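Local structure of magnesium transporter, putative (Shewanella oneidensis MR-1, 3KXR) at residues E16-W21 / E27-R32; L65-K70 / A74-F79; N90-D95 / G157-R162; Y107-H112 / E116-L121. The protein is a putative magnesium transporter of the SLC41A family that probably moves cations across the membrane, represented here by its intracellular N-domain portion and its pair of CBS domains. One frame throughout, in Å; residues are numbered along the deposited sequence.

Contact 1 of 4, residues E16-W21 / E27-R32; sequences EDLIEW and ESFTDR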
# COMPACT_ATOMS: atom_id res chain seq x y z
N GLU A 16 -6.59 -15.09 -7.75
CA GLU A 16 -6.92 -16.50 -8.07
C GLU A 16 -6.12 -17.01 -9.26
O GLU A 16 -5.71 -18.16 -9.30
CB GLU A 16 -8.42 -16.68 -8.40
CG GLU A 16 -9.42 -16.38 -7.25
CD GLU A 16 -9.88 -14.90 -7.14
OE1 GLU A 16 -9.29 -14.01 -7.79
OE2 GLU A 16 -10.83 -14.63 -6.38
N ASP A 17 -5.93 -16.14 -10.25
CA ASP A 17 -5.10 -16.46 -11.38
C ASP A 17 -3.71 -16.80 -10.87
O ASP A 17 -3.11 -17.78 -11.28
CB ASP A 17 -5.02 -15.27 -12.33
CG ASP A 17 -6.40 -14.86 -12.91
OD1 ASP A 17 -7.36 -15.68 -12.92
OD2 ASP A 17 -6.49 -13.69 -13.38
N LEU A 18 -3.20 -15.98 -9.96
CA LEU A 18 -1.85 -16.19 -9.46
C LEU A 18 -1.73 -17.56 -8.82
O LEU A 18 -0.79 -18.28 -9.11
CB LEU A 18 -1.43 -15.09 -8.49
CG LEU A 18 -1.25 -13.68 -9.07
CD1 LEU A 18 -0.95 -12.66 -7.96
CD2 LEU A 18 -0.13 -13.63 -10.14
N ILE A 19 -2.71 -17.92 -8.00
CA ILE A 19 -2.73 -19.20 -7.29
C ILE A 19 -2.78 -20.36 -8.27
O ILE A 19 -1.99 -21.33 -8.17
CB ILE A 19 -3.93 -19.30 -6.32
CG1 ILE A 19 -3.74 -18.36 -5.13
CG2 ILE A 19 -4.11 -20.74 -5.81
CD1 ILE A 19 -2.72 -18.86 -4.10
N GLU A 20 -3.68 -20.24 -9.23
CA GLU A 20 -3.84 -21.28 -10.21
C GLU A 20 -2.55 -21.47 -11.01
O GLU A 20 -2.22 -22.58 -11.42
CB GLU A 20 -4.99 -20.90 -11.12
CG GLU A 20 -5.26 -21.90 -12.23
CD GLU A 20 -5.98 -21.26 -13.38
OE1 GLU A 20 -6.42 -20.09 -13.22
OE2 GLU A 20 -6.09 -21.91 -14.45
N TRP A 21 -1.81 -20.39 -11.21
CA TRP A 21 -0.56 -20.44 -11.96
C TRP A 21 0.71 -20.43 -11.12
O TRP A 21 1.79 -20.03 -11.60
CB TRP A 21 -0.55 -19.29 -12.94
CG TRP A 21 -1.03 -19.72 -14.24
CD1 TRP A 21 -1.70 -20.87 -14.53
CD2 TRP A 21 -0.86 -19.03 -15.46
NE1 TRP A 21 -1.95 -20.94 -15.86
CE2 TRP A 21 -1.44 -19.83 -16.47
CE3 TRP A 21 -0.26 -17.83 -15.82
CZ2 TRP A 21 -1.45 -19.45 -17.81
CZ3 TRP A 21 -0.26 -17.44 -17.16
CH2 TRP A 21 -0.86 -18.25 -18.14
N GLU A 27 8.44 -16.52 -8.50
CA GLU A 27 7.97 -15.94 -7.25
C GLU A 27 8.09 -14.42 -7.37
O GLU A 27 7.22 -13.70 -6.89
CB GLU A 27 8.69 -16.53 -6.02
CG GLU A 27 8.02 -17.83 -5.42
N SER A 28 9.13 -13.95 -8.06
CA SER A 28 9.38 -12.52 -8.27
C SER A 28 8.17 -11.84 -8.92
O SER A 28 7.77 -10.73 -8.55
CB SER A 28 10.66 -12.27 -9.09
OG SER A 28 10.54 -12.65 -10.47
N PHE A 29 7.57 -12.54 -9.86
CA PHE A 29 6.43 -12.01 -10.58
C PHE A 29 5.21 -11.99 -9.65
O PHE A 29 4.45 -11.02 -9.61
CB PHE A 29 6.18 -12.88 -11.82
CG PHE A 29 4.98 -12.47 -12.60
CD1 PHE A 29 5.10 -11.74 -13.76
CD2 PHE A 29 3.72 -12.84 -12.17
CE1 PHE A 29 3.98 -11.34 -14.48
CE2 PHE A 29 2.58 -12.43 -12.90
CZ PHE A 29 2.72 -11.69 -14.06
N THR A 30 5.03 -13.06 -8.89
CA THR A 30 3.92 -13.12 -7.98
C THR A 30 4.02 -11.98 -6.97
O THR A 30 3.05 -11.25 -6.77
CB THR A 30 3.84 -14.47 -7.28
OG1 THR A 30 3.52 -15.48 -8.25
CG2 THR A 30 2.75 -14.44 -6.18
N ASP A 31 5.21 -11.80 -6.40
CA ASP A 31 5.42 -10.72 -5.43
C ASP A 31 5.17 -9.33 -5.98
O ASP A 31 4.65 -8.49 -5.26
CB ASP A 31 6.84 -10.78 -4.85
CG ASP A 31 7.08 -12.06 -4.06
OD1 ASP A 31 6.11 -12.72 -3.66
OD2 ASP A 31 8.25 -12.43 -3.86
N ARG A 32 5.54 -9.07 -7.23
CA ARG A 32 5.30 -7.74 -7.77
C ARG A 32 3.79 -7.56 -7.97
O ARG A 32 3.24 -6.49 -7.72
CB ARG A 32 6.07 -7.49 -9.08
CG ARG A 32 7.59 -7.26 -8.87
CD ARG A 32 8.34 -6.79 -10.17
NE ARG A 32 7.77 -7.48 -11.34
CZ ARG A 32 8.26 -8.60 -11.90
NH1 ARG A 32 9.35 -9.19 -11.42
NH2 ARG A 32 7.64 -9.13 -12.97

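Contact 2 of 4, residues L65-K70 / A74-F79; sequences LVLSDK and AQAQRF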
# COMPACT_ATOMS: atom_id res chain seq x y z
N LEU A 65 -18.07 -7.87 12.36
CA LEU A 65 -18.16 -7.24 13.66
C LEU A 65 -17.53 -8.18 14.73
O LEU A 65 -18.03 -9.26 15.01
CB LEU A 65 -19.63 -6.88 13.93
CG LEU A 65 -20.12 -5.46 13.56
CD1 LEU A 65 -19.64 -4.93 12.24
CD2 LEU A 65 -21.64 -5.39 13.67
N VAL A 66 -16.39 -7.77 15.29
CA VAL A 66 -15.73 -8.52 16.35
C VAL A 66 -15.26 -7.57 17.48
O VAL A 66 -14.83 -6.45 17.22
CB VAL A 66 -14.54 -9.35 15.77
CG1 VAL A 66 -13.67 -8.45 14.91
CG2 VAL A 66 -13.75 -9.99 16.88
N LEU A 67 -15.38 -8.00 18.73
CA LEU A 67 -14.87 -7.24 19.88
C LEU A 67 -14.20 -8.20 20.86
O LEU A 67 -14.51 -9.41 20.89
CB LEU A 67 -16.03 -6.49 20.56
CG LEU A 67 -16.69 -5.29 19.86
CD1 LEU A 67 -17.92 -4.82 20.59
CD2 LEU A 67 -15.69 -4.15 19.74
N SER A 68 -13.29 -7.70 21.67
CA SER A 68 -12.61 -8.54 22.64
C SER A 68 -13.53 -8.77 23.84
O SER A 68 -14.58 -8.16 23.98
CB SER A 68 -11.31 -7.90 23.14
OG SER A 68 -11.61 -6.80 24.02
N ASP A 69 -13.07 -9.61 24.75
CA ASP A 69 -13.91 -9.96 25.86
C ASP A 69 -13.89 -8.90 26.93
O ASP A 69 -14.46 -9.11 28.00
CB ASP A 69 -13.48 -11.31 26.43
CG ASP A 69 -12.06 -11.32 26.96
OD1 ASP A 69 -11.43 -10.24 27.10
OD2 ASP A 69 -11.58 -12.44 27.24
N LYS A 70 -13.27 -7.75 26.64
CA LYS A 70 -13.36 -6.59 27.53
C LYS A 70 -14.52 -5.66 27.11
O LYS A 70 -14.81 -4.72 27.81
CB LYS A 70 -12.04 -5.82 27.59
CG LYS A 70 -10.77 -6.63 28.02
CD LYS A 70 -10.99 -7.55 29.26
CE LYS A 70 -9.71 -8.36 29.72
NZ LYS A 70 -9.78 -9.85 29.40
N ALA A 74 -22.54 -1.49 25.43
CA ALA A 74 -22.44 -0.14 24.86
C ALA A 74 -21.63 -0.16 23.60
O ALA A 74 -22.04 0.43 22.60
CB ALA A 74 -21.84 0.85 25.86
N GLN A 75 -20.50 -0.85 23.60
CA GLN A 75 -19.69 -0.95 22.38
C GLN A 75 -20.40 -1.71 21.28
O GLN A 75 -20.33 -1.33 20.13
CB GLN A 75 -18.35 -1.65 22.65
CG GLN A 75 -17.32 -0.77 23.34
CD GLN A 75 -17.69 -0.49 24.78
OE1 GLN A 75 -17.83 -1.42 25.59
NE2 GLN A 75 -17.93 0.79 25.09
N ALA A 76 -21.09 -2.79 21.63
CA ALA A 76 -21.74 -3.61 20.64
C ALA A 76 -22.86 -2.79 20.00
O ALA A 76 -22.99 -2.77 18.79
CB ALA A 76 -22.28 -4.89 21.24
N GLN A 77 -23.64 -2.10 20.80
CA GLN A 77 -24.74 -1.28 20.24
C GLN A 77 -24.20 -0.25 19.26
O GLN A 77 -24.78 -0.04 18.19
CB GLN A 77 -25.55 -0.56 21.34
CG GLN A 77 -26.50 -1.53 22.05
CD GLN A 77 -27.31 -0.91 23.16
OE1 GLN A 77 -27.27 0.29 23.36
NE2 GLN A 77 -28.05 -1.74 23.87
N ARG A 78 -23.10 0.37 19.62
CA ARG A 78 -22.54 1.40 18.78
C ARG A 78 -21.97 0.79 17.48
O ARG A 78 -22.02 1.40 16.41
CB ARG A 78 -21.49 2.16 19.57
CG ARG A 78 -20.73 3.12 18.76
CD ARG A 78 -19.93 4.07 19.62
NE ARG A 78 -19.28 5.07 18.77
CZ ARG A 78 -18.16 5.71 19.11
NH1 ARG A 78 -17.57 5.45 20.26
NH2 ARG A 78 -17.64 6.61 18.29
N PHE A 79 -21.46 -0.43 17.55
CA PHE A 79 -20.91 -1.09 16.37
C PHE A 79 -22.00 -1.36 15.33
O PHE A 79 -21.83 -1.15 14.13
CB PHE A 79 -20.25 -2.42 16.77
CG PHE A 79 -18.94 -2.72 16.05
CD1 PHE A 79 -18.65 -2.17 14.82
CD2 PHE A 79 -18.03 -3.61 16.62
CE1 PHE A 79 -17.45 -2.48 14.17
CE2 PHE A 79 -16.84 -3.94 15.99
CZ PHE A 79 -16.54 -3.38 14.77

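Contact 3 of 4, residues N90-D95 / G157-R162; sequences NLFIVD and GELIGR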
# COMPACT_ATOMS: atom_id res chain seq x y z
N ASN A 90 -24.99 -10.26 13.79
CA ASN A 90 -24.31 -10.86 14.91
C ASN A 90 -22.96 -10.22 15.07
O ASN A 90 -22.41 -9.63 14.15
CB ASN A 90 -24.15 -12.37 14.71
CG ASN A 90 -25.43 -13.10 14.90
OD1 ASN A 90 -26.34 -12.60 15.54
ND2 ASN A 90 -25.53 -14.28 14.33
N LEU A 91 -22.40 -10.38 16.26
CA LEU A 91 -21.09 -9.83 16.55
C LEU A 91 -20.30 -10.87 17.35
O LEU A 91 -20.86 -11.57 18.20
CB LEU A 91 -21.29 -8.51 17.28
CG LEU A 91 -20.15 -7.64 17.74
CD1 LEU A 91 -20.64 -6.19 17.85
CD2 LEU A 91 -19.70 -8.18 19.07
N PHE A 92 -19.03 -11.02 17.02
CA PHE A 92 -18.24 -12.11 17.54
C PHE A 92 -17.30 -11.64 18.62
O PHE A 92 -16.72 -10.57 18.50
CB PHE A 92 -17.48 -12.77 16.39
CG PHE A 92 -18.38 -13.18 15.28
CD1 PHE A 92 -19.52 -13.94 15.54
CD2 PHE A 92 -18.16 -12.76 13.98
CE1 PHE A 92 -20.39 -14.30 14.51
CE2 PHE A 92 -19.03 -13.13 12.94
CZ PHE A 92 -20.14 -13.89 13.22
N ILE A 93 -17.17 -12.43 19.69
CA ILE A 93 -16.34 -12.07 20.82
C ILE A 93 -15.15 -12.96 20.86
O ILE A 93 -15.28 -14.19 20.77
CB ILE A 93 -17.08 -12.21 22.16
CG1 ILE A 93 -18.37 -11.40 22.13
CG2 ILE A 93 -16.22 -11.76 23.35
CD1 ILE A 93 -18.19 -9.94 21.84
N VAL A 94 -13.97 -12.36 21.00
CA VAL A 94 -12.73 -13.12 21.09
C VAL A 94 -11.98 -12.76 22.37
O VAL A 94 -12.16 -11.67 22.93
CB VAL A 94 -11.81 -12.83 19.86
CG1 VAL A 94 -12.46 -13.34 18.56
CG2 VAL A 94 -11.45 -11.35 19.77
N ASP A 95 -11.13 -13.68 22.83
CA ASP A 95 -10.24 -13.37 23.94
C ASP A 95 -8.98 -12.67 23.42
O ASP A 95 -8.89 -12.36 22.23
CB ASP A 95 -9.90 -14.61 24.76
CG ASP A 95 -9.01 -15.60 24.04
OD1 ASP A 95 -8.41 -15.31 22.97
OD2 ASP A 95 -8.91 -16.70 24.62
N GLY A 157 -8.30 -22.43 16.82
CA GLY A 157 -9.44 -21.82 17.51
C GLY A 157 -9.63 -20.33 17.27
O GLY A 157 -10.53 -19.73 17.83
N GLU A 158 -8.77 -19.75 16.44
CA GLU A 158 -8.80 -18.32 16.18
C GLU A 158 -9.85 -17.96 15.17
O GLU A 158 -9.98 -18.58 14.12
CB GLU A 158 -7.46 -17.79 15.67
CG GLU A 158 -6.30 -17.99 16.64
CD GLU A 158 -5.01 -17.29 16.19
OE1 GLU A 158 -5.01 -16.53 15.17
OE2 GLU A 158 -3.99 -17.49 16.89
N LEU A 159 -10.58 -16.91 15.49
CA LEU A 159 -11.60 -16.38 14.59
C LEU A 159 -10.89 -15.76 13.42
O LEU A 159 -10.23 -14.76 13.59
CB LEU A 159 -12.41 -15.30 15.33
CG LEU A 159 -13.50 -14.64 14.52
CD1 LEU A 159 -14.42 -15.74 13.99
CD2 LEU A 159 -14.21 -13.61 15.41
N ILE A 160 -11.00 -16.33 12.23
CA ILE A 160 -10.34 -15.73 11.08
C ILE A 160 -11.27 -14.92 10.17
O ILE A 160 -10.79 -14.16 9.32
CB ILE A 160 -9.60 -16.76 10.26
CG1 ILE A 160 -10.58 -17.71 9.58
CG2 ILE A 160 -8.59 -17.51 11.15
CD1 ILE A 160 -9.88 -18.88 8.88
N GLY A 161 -12.58 -15.04 10.34
CA GLY A 161 -13.53 -14.31 9.48
C GLY A 161 -14.92 -14.90 9.52
O GLY A 161 -15.26 -15.65 10.42
N ARG A 162 -15.74 -14.57 8.52
CA ARG A 162 -17.10 -15.09 8.50
C ARG A 162 -17.50 -15.50 7.09
O ARG A 162 -16.87 -15.10 6.13
CB ARG A 162 -18.06 -14.02 8.99
CG ARG A 162 -18.32 -12.96 7.96
CD ARG A 162 -19.06 -11.79 8.52
NE ARG A 162 -19.28 -10.80 7.48
CZ ARG A 162 -20.45 -10.26 7.12
NH1 ARG A 162 -21.60 -10.56 7.71
NH2 ARG A 162 -20.45 -9.38 6.14

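Contact 4 of 4, residues Y107-H112 / E116-L121; sequences YDIFKH and EPLISL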
# COMPACT_ATOMS: atom_id res chain seq x y z
N TYR A 107 -30.44 -8.41 18.06
CA TYR A 107 -31.73 -8.30 18.71
C TYR A 107 -31.63 -8.41 20.24
O TYR A 107 -32.28 -7.66 20.96
CB TYR A 107 -32.71 -9.32 18.17
CG TYR A 107 -34.07 -9.22 18.82
CD1 TYR A 107 -35.06 -8.43 18.26
CD2 TYR A 107 -34.36 -9.92 20.00
CE1 TYR A 107 -36.30 -8.33 18.84
CE2 TYR A 107 -35.60 -9.83 20.59
CZ TYR A 107 -36.57 -9.03 20.00
OH TYR A 107 -37.82 -8.92 20.56
N ASP A 108 -30.81 -9.33 20.71
CA ASP A 108 -30.63 -9.49 22.15
C ASP A 108 -29.84 -8.34 22.72
O ASP A 108 -30.20 -7.85 23.78
CB ASP A 108 -29.93 -10.80 22.54
CG ASP A 108 -30.62 -12.04 21.96
OD1 ASP A 108 -31.87 -12.05 21.84
OD2 ASP A 108 -29.88 -12.99 21.59
N ILE A 109 -28.79 -7.87 22.06
CA ILE A 109 -27.98 -6.88 22.72
C ILE A 109 -28.63 -5.51 22.81
O ILE A 109 -28.19 -4.69 23.62
CB ILE A 109 -26.54 -6.70 22.18
CG1 ILE A 109 -26.54 -5.97 20.88
CG2 ILE A 109 -25.71 -8.00 22.19
CD1 ILE A 109 -26.13 -4.57 21.08
N PHE A 110 -29.67 -5.25 22.03
CA PHE A 110 -30.45 -4.03 22.25
C PHE A 110 -31.47 -4.16 23.35
O PHE A 110 -32.17 -3.21 23.63
CB PHE A 110 -31.08 -3.50 20.94
CG PHE A 110 -30.09 -2.72 20.12
CD1 PHE A 110 -29.84 -1.38 20.40
CD2 PHE A 110 -29.33 -3.34 19.13
CE1 PHE A 110 -28.89 -0.65 19.66
CE2 PHE A 110 -28.38 -2.61 18.38
CZ PHE A 110 -28.16 -1.29 18.65
N LYS A 111 -31.50 -5.30 24.03
CA LYS A 111 -32.34 -5.47 25.21
C LYS A 111 -31.59 -5.47 26.52
O LYS A 111 -32.21 -5.57 27.56
CB LYS A 111 -33.17 -6.78 25.13
CG LYS A 111 -34.15 -6.79 23.96
CD LYS A 111 -35.15 -7.93 24.01
CE LYS A 111 -36.49 -7.48 23.41
NZ LYS A 111 -37.45 -8.60 23.29
N HIS A 112 -30.27 -5.38 26.50
CA HIS A 112 -29.51 -5.40 27.74
C HIS A 112 -29.02 -4.02 28.12
O HIS A 112 -29.19 -3.06 27.38
CB HIS A 112 -28.36 -6.41 27.63
CG HIS A 112 -28.81 -7.83 27.76
ND1 HIS A 112 -29.12 -8.61 26.67
CD2 HIS A 112 -29.04 -8.59 28.85
CE1 HIS A 112 -29.50 -9.80 27.08
NE2 HIS A 112 -29.47 -9.81 28.40
N GLU A 116 -23.13 -3.82 30.65
CA GLU A 116 -22.96 -5.27 30.80
C GLU A 116 -21.88 -5.84 29.89
O GLU A 116 -21.87 -5.55 28.70
CB GLU A 116 -24.25 -6.03 30.50
CG GLU A 116 -25.40 -5.69 31.44
CD GLU A 116 -26.64 -6.59 31.27
OE1 GLU A 116 -26.48 -7.82 31.37
OE2 GLU A 116 -27.77 -6.04 31.10
N PRO A 117 -20.99 -6.67 30.44
CA PRO A 117 -19.98 -7.26 29.58
C PRO A 117 -20.57 -8.26 28.57
O PRO A 117 -21.45 -9.07 28.89
CB PRO A 117 -19.05 -7.96 30.55
CG PRO A 117 -19.37 -7.35 31.90
CD PRO A 117 -20.81 -7.06 31.84
N LEU A 118 -20.09 -8.16 27.35
CA LEU A 118 -20.56 -9.03 26.31
C LEU A 118 -20.24 -10.47 26.64
O LEU A 118 -21.01 -11.38 26.31
CB LEU A 118 -19.90 -8.63 24.99
CG LEU A 118 -20.33 -7.26 24.52
CD1 LEU A 118 -19.52 -6.87 23.30
CD2 LEU A 118 -21.86 -7.30 24.29
N ILE A 119 -19.11 -10.70 27.31
CA ILE A 119 -18.75 -12.06 27.61
C ILE A 119 -19.83 -12.74 28.48
O ILE A 119 -19.94 -13.97 28.49
CB ILE A 119 -17.32 -12.17 28.21
CG1 ILE A 119 -16.91 -13.65 28.27
CG2 ILE A 119 -17.25 -11.54 29.57
CD1 ILE A 119 -15.39 -13.94 28.58
N SER A 120 -20.66 -11.97 29.17
CA SER A 120 -21.74 -12.54 29.96
C SER A 120 -23.04 -12.77 29.18
O SER A 120 -24.00 -13.27 29.73
CB SER A 120 -22.05 -11.66 31.19
OG SER A 120 -22.61 -10.41 30.82
N LEU A 121 -23.08 -12.41 27.91
CA LEU A 121 -24.32 -12.50 27.14
C LEU A 121 -24.15 -13.33 25.87
O LEU A 121 -24.83 -13.08 24.89
CB LEU A 121 -24.75 -11.10 26.77
CG LEU A 121 -24.93 -10.12 27.94
CD1 LEU A 121 -25.01 -8.73 27.36
CD2 LEU A 121 -26.17 -10.46 28.80

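Contact 1 of 4, residues E16-W21 / E27-R32
Leu18 and Phe29 meet at an angle, the leucine laying one methyl at the rim of the aromatic ring. The touching atoms are Leu18 CD2 and Phe29 CE2, 4.0 Å apart, and the methyl lies near the ring plane, so this is an edge contact. The phenylalanine reaches across because its CG stands anti to the backbone N (chi1 177°), which swings the ring from the flank of helix 27-36 towards helix 15-20. The other branch of the leucine turns to the neighbouring residue: Leu18 CD1 lies 4.5 Å from Thr30 CG2, a looser approach, at the place where the two backbones come closest, with Leu18 CA and Thr30 CA 6.7 Å apart. Leu25, from the loop between the helices, packs on both Leu18 and Thr30, and Phe10 meets the Phe29 ring with the planes at about 50°. Both helices belong to the MgtE intracellular N domain, of which this chain holds a part, and Phe29 also packs on Val66 of a second subunit. With methyls and a ring edge as the substance of the contact, the two helices are joined here by dispersion and the exclusion of water, with little directional constraint.

Contact 2 of 4, residues L65-K70 / A74-F79
Strand 66-68 and helix 74-79 run nearly antiparallel, their axes 9.9 Å apart at closest and 163° between their directions, a separation filled by side chains from both. Phe79 is the main filler. Leu65 lies over one face of its ring, CG almost above the centre in a CH-pi contact, 3.9 Å from the ring centroid of Phe79 and 13° off the normal, while its CD1 methyl sits above the CE1 side. At the rim the ring meets the strand itself: Phe79 CE2 is 3.4 Å from Val66 O, which lies in the ring plane, and Leu67 CG is 3.9 Å from Phe79 CD2. This is the first strand and the helix of a beta-alpha-beta unit completed by strand 90-94, within the first CBS domain. Leu67, its CG anti to the carbonyl carbon (chi1 -70°), carries CD1 back toward the N-terminal part of the helix segment, to 3.8 Å from Gln75 CB and 4.4 Å from Ala76 CB. The amide of Gln75 turns elsewhere, its OE1 bonded to Thr72 OG1. With an alanine in place of Phe79, Leu65 would probably lose the face it rests on and a gap would be likely to open between strand and helix. In the assembly, the Phe79 ring also makes an edge-to-face pair with Trp21 of a neighbouring subunit, whose Glu20 forms a salt bridge with Arg78.

Contact 3 of 4, residues N90-D95 / G157-R162
Leu159 reaches from its strand into the space between Phe92 and Val94, two residues pointing the same way from strand 90-94. Its CB already touches the valine, 3.8 Å from Val94 CG1. The next step sets the direction: CG is anti to the backbone N (chi1 179°), and the chain crosses both opposing side chains at about a right angle. At the tip, the CD2 methyl bridges the pair, with Leu159 CD2 3.5 Å from Phe92 CB and the same methyl 3.6 Å from Val94 CG1. It therefore meets the root of the phenylalanine more closely than the ring, which it approaches obliquely. Pro151, on the adjoining strand 149-153, packs against both Leu159 and Phe92. Further along, Arg162 offers only its root, CB lying 4.2 Å from Phe92 CE2, while its extended chain carries the guanidinium away to a salt bridge with Glu149. Between the two contact points the strand is irregular: Ile160 and Gly161 both face Val152, a classic beta bulge. The strands run antiparallel, 176° between their directions, but their axes stay 9.5 Å apart, too far for backbone pairing; side chains fill the interval. One strand belongs to the first CBS domain and the other to the second, so the apolar seam is part of the sheet-to-sheet interface characteristic of a paired CBS module.

Contact 4 of 4, residues Y107-H112 / E116-L121
The end of helix 106-109 in the first CBS domain turns back here on the connection to the second, which carries a short 3-10 turn at residues 118-120. His112 takes the central place, covered on one face by Leu121 and met at its edge by Glu116. With CG anti to the carbonyl carbon (chi1 -77°), the imidazole of His112 is carried across to the Leu121 side chain. The Leu121 CD2 methyl stands off-centre above it, 3.5 Å from the His112 ring centroid and 21° off the normal, a CH-pi contact with the methyl nearest the CD2 and NE2 side of the ring. The carboxylate of Glu116 is turned steeply, its plane 79° from that of the ring, and OE2 lies in the ring plane, 3.5 Å from His112 CB. The hydrogen bond of that oxygen goes instead to the backbone N of Glu113. The rotation of the imidazole is helped by its own segment: His112 ND1 donates to Asp108 O at 3.2 Å, from above the carbonyl plane. Asp108 O also accepts from Lys111 N, 2.9 Å away and on the opposite face of that plane. Replacing His112 by an alanine would probably leave Leu121 without the face it packs on and Asp108 O with one donor fewer. Deeper in, Ile109 CG2 touches Leu118 CD2 more loosely, at 4.4 Å. Ile109 continues onto Ala76 and Phe80 of helix 73-82 and Val104 of strand 100-105, and Leu121 packs on Val73, placing the turn beside the start of helix 73-82 and strand 100-105, an outermost strand of the first CBS sheet within this chain.

In the fold
Contacts 2, 3 and 4 form one continuous body in the CBS pair, whereas contact 1 stands apart in the N domain, its centre about 37 Å from that of contact 2 and about 45 Å from that of contact 4. Contacts 2 and 3, centres about 12 Å apart, meet in one sheet, where strand 66-68 of contact 2 neighbours strand 90-94 of contact 3: Phe92 N probably hydrogen-bonds to Leu65 O and Leu67 N to Phe92 O, each at 2.9 Å. Contact 4 joins contact 2 through Gln77 NE2 and Ile109 O, 3.0 Å apart, and reaches contact 3 where Leu118 CD1 lies 3.6 Å from Ile93 CD1. Across subunits, contact 1 packs against contact 2 of a neighbouring copy.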